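Local coordinates for protein Exo-alpha-sialidase (PDB 2V72) that binds galactose as the calcium-containing family 32 carbohydrate-binding module of a large clostridial sialidase toxin, consistent with a role in attachment to host glycans, at residues 56-70 against 108-122. Residues are numbered along the deposited sequence; the frame is centred on the assembly and turned at random.
Sequences SVNLGKARKVSSIAI and VKTVTFDSPIDAEEI
In the beta-sandwich of this F5/8 type C (discoidin-like) module, two antiparallel segments cross between the sheets side by side, in opposite directions, and pair in both: Val57 meets Ile122 in the first sheet, while 62-70 runs beside 116-119 and 109-113 in the second. Next to the Val57-Ile122 pair, at the edge of the corner, Leu59 N donates to Glu120 O at 2.7 Å. Gly60 takes up positive phi in this corner, where a CB would press against the carbonyl O of Leu59, so a residue without a side chain fits; its N bonds to Asn58 OD1 in an Asx turn. The amide's other end is used across the strands: Asn58 ND2 gives Glu121 OE2 a nearly straight bond of 2.8 Å, in the amide plane and onto the anti lone pair, with the amide and carboxylate planes 67° apart. With CG anti to the backbone N (chi1 -166°) and an extended chain beyond it, Glu121 carries its carboxylate past Val57 O to this amide.

Branched and aromatic side chains suit the inward face, where they fill the space between the sheets. Ile122 CD1 lies 3.9 Å from Leu59 CD2 and meets Ile68 CD1 tip to tip at 4.0 Å, joining the two sheets, with Val141 also touching Leu59 and Ile122. Ile68 CD1 also touches the edge of the Phe113 ring at CE1 (3.7 Å), in the ring plane, whereas Ile117 CD1 sits over one face, offset toward the rim. Val65 CG2 packs 3.6 Å from Ile117 CG1. At Ser66 and Ser67 a classic beta bulge opposite Tyr142 interrupts the regular alternation. On the outer face, long Lys64 lies alongside Asp118, and a bend at chi4 (-56°) brings Lys64 NZ to the syn lone pair of Asp118 OD1 in a 2.8 Å salt bridge.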
# COMPACT_ATOMS: atom_id res chain seq x y z
N SER A 56 3.89 -4.17 3.41
CA SER A 56 3.83 -3.62 4.76
C SER A 56 4.69 -2.38 4.78
O SER A 56 5.80 -2.37 4.25
CB SER A 56 4.34 -4.62 5.80
OG SER A 56 3.57 -5.81 5.79
N VAL A 57 4.14 -1.33 5.38
CA VAL A 57 4.85 -0.08 5.54
C VAL A 57 4.89 0.28 7.02
O VAL A 57 3.85 0.54 7.64
CB VAL A 57 4.18 1.06 4.71
CG1 VAL A 57 4.95 2.36 4.88
CG2 VAL A 57 4.10 0.68 3.24
N ASN A 58 6.09 0.28 7.58
CA ASN A 58 6.31 0.72 8.95
C ASN A 58 6.38 2.23 8.97
O ASN A 58 7.02 2.84 8.11
CB ASN A 58 7.58 0.11 9.53
CG ASN A 58 7.71 0.36 11.01
OD1 ASN A 58 8.20 1.41 11.44
ND2 ASN A 58 7.28 -0.62 11.81
N LEU A 59 5.73 2.83 9.97
CA LEU A 59 5.50 4.27 9.98
C LEU A 59 6.55 5.06 10.75
O LEU A 59 6.57 6.29 10.69
CB LEU A 59 4.08 4.58 10.48
CG LEU A 59 2.92 3.90 9.75
CD1 LEU A 59 1.60 4.20 10.44
CD2 LEU A 59 2.84 4.27 8.26
N GLY A 60 7.42 4.34 11.46
CA GLY A 60 8.52 4.97 12.21
C GLY A 60 8.22 5.15 13.69
O GLY A 60 9.08 4.91 14.53
N LYS A 61 7.00 5.57 14.00
CA LYS A 61 6.54 5.70 15.38
C LYS A 61 5.04 5.43 15.47
O LYS A 61 4.41 5.09 14.47
CB LYS A 61 6.91 7.07 15.97
CG LYS A 61 6.26 8.28 15.31
CD LYS A 61 6.80 9.58 15.94
CE LYS A 61 5.94 10.80 15.61
NZ LYS A 61 4.56 10.72 16.19
N ALA A 62 4.47 5.57 16.67
CA ALA A 62 3.02 5.46 16.84
C ALA A 62 2.32 6.68 16.24
O ALA A 62 2.60 7.82 16.60
CB ALA A 62 2.67 5.30 18.31
N ARG A 63 1.43 6.43 15.29
CA ARG A 63 0.72 7.48 14.57
C ARG A 63 -0.79 7.35 14.75
O ARG A 63 -1.28 6.27 15.10
CB ARG A 63 1.06 7.42 13.08
CG ARG A 63 2.54 7.35 12.75
CD ARG A 63 3.22 8.71 12.80
NE ARG A 63 4.60 8.59 12.33
CZ ARG A 63 5.44 9.60 12.12
NH1 ARG A 63 5.06 10.86 12.33
NH2 ARG A 63 6.67 9.34 11.69
N LYS A 64 -1.51 8.44 14.51
CA LYS A 64 -2.97 8.43 14.49
C LYS A 64 -3.44 8.72 13.07
O LYS A 64 -3.60 9.88 12.68
CB LYS A 64 -3.55 9.47 15.45
CG LYS A 64 -3.39 9.13 16.92
CD LYS A 64 -4.02 10.22 17.79
CE LYS A 64 -3.86 9.91 19.28
NZ LYS A 64 -4.41 8.57 19.66
N VAL A 65 -3.67 7.67 12.28
CA VAL A 65 -3.87 7.86 10.85
C VAL A 65 -5.33 8.07 10.48
O VAL A 65 -6.21 7.28 10.85
CB VAL A 65 -3.13 6.78 9.96
CG1 VAL A 65 -1.93 6.19 10.70
CG2 VAL A 65 -4.06 5.68 9.48
N SER A 66 -5.59 9.17 9.78
CA SER A 66 -6.94 9.52 9.34
C SER A 66 -7.21 9.10 7.90
O SER A 66 -8.36 8.93 7.52
CB SER A 66 -7.22 11.01 9.56
OG SER A 66 -6.09 11.82 9.24
N SER A 67 -6.16 8.93 7.10
CA SER A 67 -6.33 8.49 5.71
C SER A 67 -5.08 7.89 5.08
O SER A 67 -3.96 8.08 5.56
CB SER A 67 -6.88 9.61 4.82
OG SER A 67 -5.92 10.62 4.59
N ILE A 68 -5.30 7.16 3.98
CA ILE A 68 -4.23 6.54 3.20
C ILE A 68 -4.53 6.75 1.71
O ILE A 68 -5.64 6.48 1.25
CB ILE A 68 -4.10 5.02 3.52
CG1 ILE A 68 -3.76 4.81 5.01
CG2 ILE A 68 -3.04 4.36 2.65
CD1 ILE A 68 -4.25 3.50 5.58
N ALA A 69 -3.54 7.24 0.97
CA ALA A 69 -3.66 7.39 -0.48
C ALA A 69 -2.80 6.37 -1.21
O ALA A 69 -1.57 6.35 -1.07
CB ALA A 69 -3.32 8.82 -0.92
N ILE A 70 -3.46 5.52 -1.99
CA ILE A 70 -2.81 4.46 -2.77
C ILE A 70 -2.79 4.86 -4.24
O ILE A 70 -3.81 4.81 -4.95
CB ILE A 70 -3.54 3.10 -2.58
CG1 ILE A 70 -3.60 2.70 -1.10
CG2 ILE A 70 -2.86 2.01 -3.41
CD1 ILE A 70 -4.84 3.24 -0.36
N VAL A 108 -5.85 7.70 -8.04
CA VAL A 108 -5.52 7.50 -6.64
C VAL A 108 -6.74 6.92 -5.92
O VAL A 108 -7.88 7.34 -6.15
CB VAL A 108 -5.03 8.81 -5.96
CG1 VAL A 108 -4.81 8.62 -4.47
CG2 VAL A 108 -3.73 9.27 -6.60
N LYS A 109 -6.49 5.92 -5.09
CA LYS A 109 -7.53 5.32 -4.27
C LYS A 109 -7.29 5.78 -2.84
O LYS A 109 -6.21 5.60 -2.30
CB LYS A 109 -7.49 3.79 -4.37
CG LYS A 109 -7.32 3.26 -5.80
CD LYS A 109 -8.65 3.04 -6.51
CE LYS A 109 -8.59 3.33 -8.04
NZ LYS A 109 -7.45 2.71 -8.79
N THR A 110 -8.31 6.42 -2.25
CA THR A 110 -8.22 6.88 -0.87
C THR A 110 -9.01 5.99 0.09
O THR A 110 -10.04 5.40 -0.27
CB THR A 110 -8.68 8.35 -0.69
OG1 THR A 110 -9.99 8.52 -1.26
CG2 THR A 110 -7.70 9.33 -1.35
N VAL A 111 -8.50 5.90 1.31
CA VAL A 111 -9.17 5.23 2.41
C VAL A 111 -9.12 6.19 3.59
O VAL A 111 -8.05 6.61 4.02
CB VAL A 111 -8.51 3.87 2.76
CG1 VAL A 111 -9.07 3.31 4.07
CG2 VAL A 111 -8.72 2.86 1.63
N THR A 112 -10.29 6.54 4.10
CA THR A 112 -10.37 7.50 5.20
C THR A 112 -10.97 6.86 6.45
O THR A 112 -11.89 6.05 6.38
CB THR A 112 -11.11 8.79 4.78
OG1 THR A 112 -10.43 9.39 3.67
CG2 THR A 112 -11.17 9.81 5.93
N PHE A 113 -10.40 7.23 7.60
CA PHE A 113 -10.90 6.77 8.88
C PHE A 113 -11.48 7.96 9.65
O PHE A 113 -10.74 8.80 10.17
CB PHE A 113 -9.77 6.09 9.69
CG PHE A 113 -9.09 4.97 8.95
CD1 PHE A 113 -7.86 5.17 8.34
CD2 PHE A 113 -9.69 3.72 8.86
CE1 PHE A 113 -7.22 4.13 7.66
CE2 PHE A 113 -9.06 2.68 8.18
CZ PHE A 113 -7.83 2.89 7.59
N ASP A 114 -12.82 8.02 9.69
CA ASP A 114 -13.56 9.06 10.43
C ASP A 114 -13.05 9.17 11.87
O ASP A 114 -12.77 10.27 12.35
CB ASP A 114 -15.06 8.77 10.41
CG ASP A 114 -15.68 8.89 9.01
OD1 ASP A 114 -15.16 9.66 8.16
OD2 ASP A 114 -16.71 8.22 8.77
N SER A 115 -12.94 8.03 12.54
CA SER A 115 -12.16 7.91 13.77
C SER A 115 -10.73 7.49 13.42
O SER A 115 -10.52 6.38 12.94
CB SER A 115 -12.78 6.86 14.71
OG SER A 115 -13.67 7.45 15.63
N PRO A 116 -9.74 8.39 13.67
CA PRO A 116 -8.33 8.14 13.31
C PRO A 116 -7.74 6.94 14.07
O PRO A 116 -7.91 6.82 15.28
CB PRO A 116 -7.63 9.43 13.72
CG PRO A 116 -8.71 10.45 13.83
CD PRO A 116 -9.91 9.70 14.32
N ILE A 117 -7.05 6.07 13.34
CA ILE A 117 -6.56 4.83 13.92
C ILE A 117 -5.11 4.91 14.40
O ILE A 117 -4.26 5.52 13.75
CB ILE A 117 -6.81 3.61 13.00
CG1 ILE A 117 -6.28 3.85 11.59
CG2 ILE A 117 -8.30 3.30 12.95
CD1 ILE A 117 -5.83 2.59 10.86
N ASP A 118 -4.86 4.32 15.56
CA ASP A 118 -3.52 4.21 16.12
C ASP A 118 -2.81 3.09 15.39
O ASP A 118 -3.32 1.97 15.32
CB ASP A 118 -3.57 3.91 17.62
CG ASP A 118 -4.33 4.96 18.41
OD1 ASP A 118 -3.84 6.10 18.55
OD2 ASP A 118 -5.43 4.63 18.91
N ALA A 119 -1.64 3.38 14.83
CA ALA A 119 -0.88 2.39 14.07
C ALA A 119 0.59 2.78 13.95
O ALA A 119 0.90 3.94 13.68
CB ALA A 119 -1.49 2.21 12.67
N GLU A 120 1.47 1.81 14.17
CA GLU A 120 2.92 1.97 13.92
C GLU A 120 3.29 1.44 12.54
O GLU A 120 4.37 1.73 12.01
CB GLU A 120 3.75 1.20 14.96
CG GLU A 120 3.05 0.82 16.26
CD GLU A 120 3.59 -0.48 16.84
OE1 GLU A 120 2.83 -1.47 16.92
OE2 GLU A 120 4.79 -0.52 17.19
N GLU A 121 2.40 0.62 11.98
CA GLU A 121 2.65 -0.06 10.71
C GLU A 121 1.32 -0.33 10.02
O GLU A 121 0.30 -0.54 10.68
CB GLU A 121 3.40 -1.37 10.97
CG GLU A 121 4.00 -2.01 9.72
CD GLU A 121 4.97 -3.14 10.03
OE1 GLU A 121 4.71 -4.28 9.59
OE2 GLU A 121 5.99 -2.88 10.71
N ILE A 122 1.33 -0.32 8.69
CA ILE A 122 0.14 -0.62 7.87
C ILE A 122 0.47 -1.67 6.82
O ILE A 122 1.55 -1.67 6.25
CB ILE A 122 -0.40 0.64 7.16
CG1 ILE A 122 -0.69 1.75 8.18
CG2 ILE A 122 -1.68 0.31 6.38
CD1 ILE A 122 -0.78 3.10 7.56
O HOH W 1 2.85 -5.51 8.55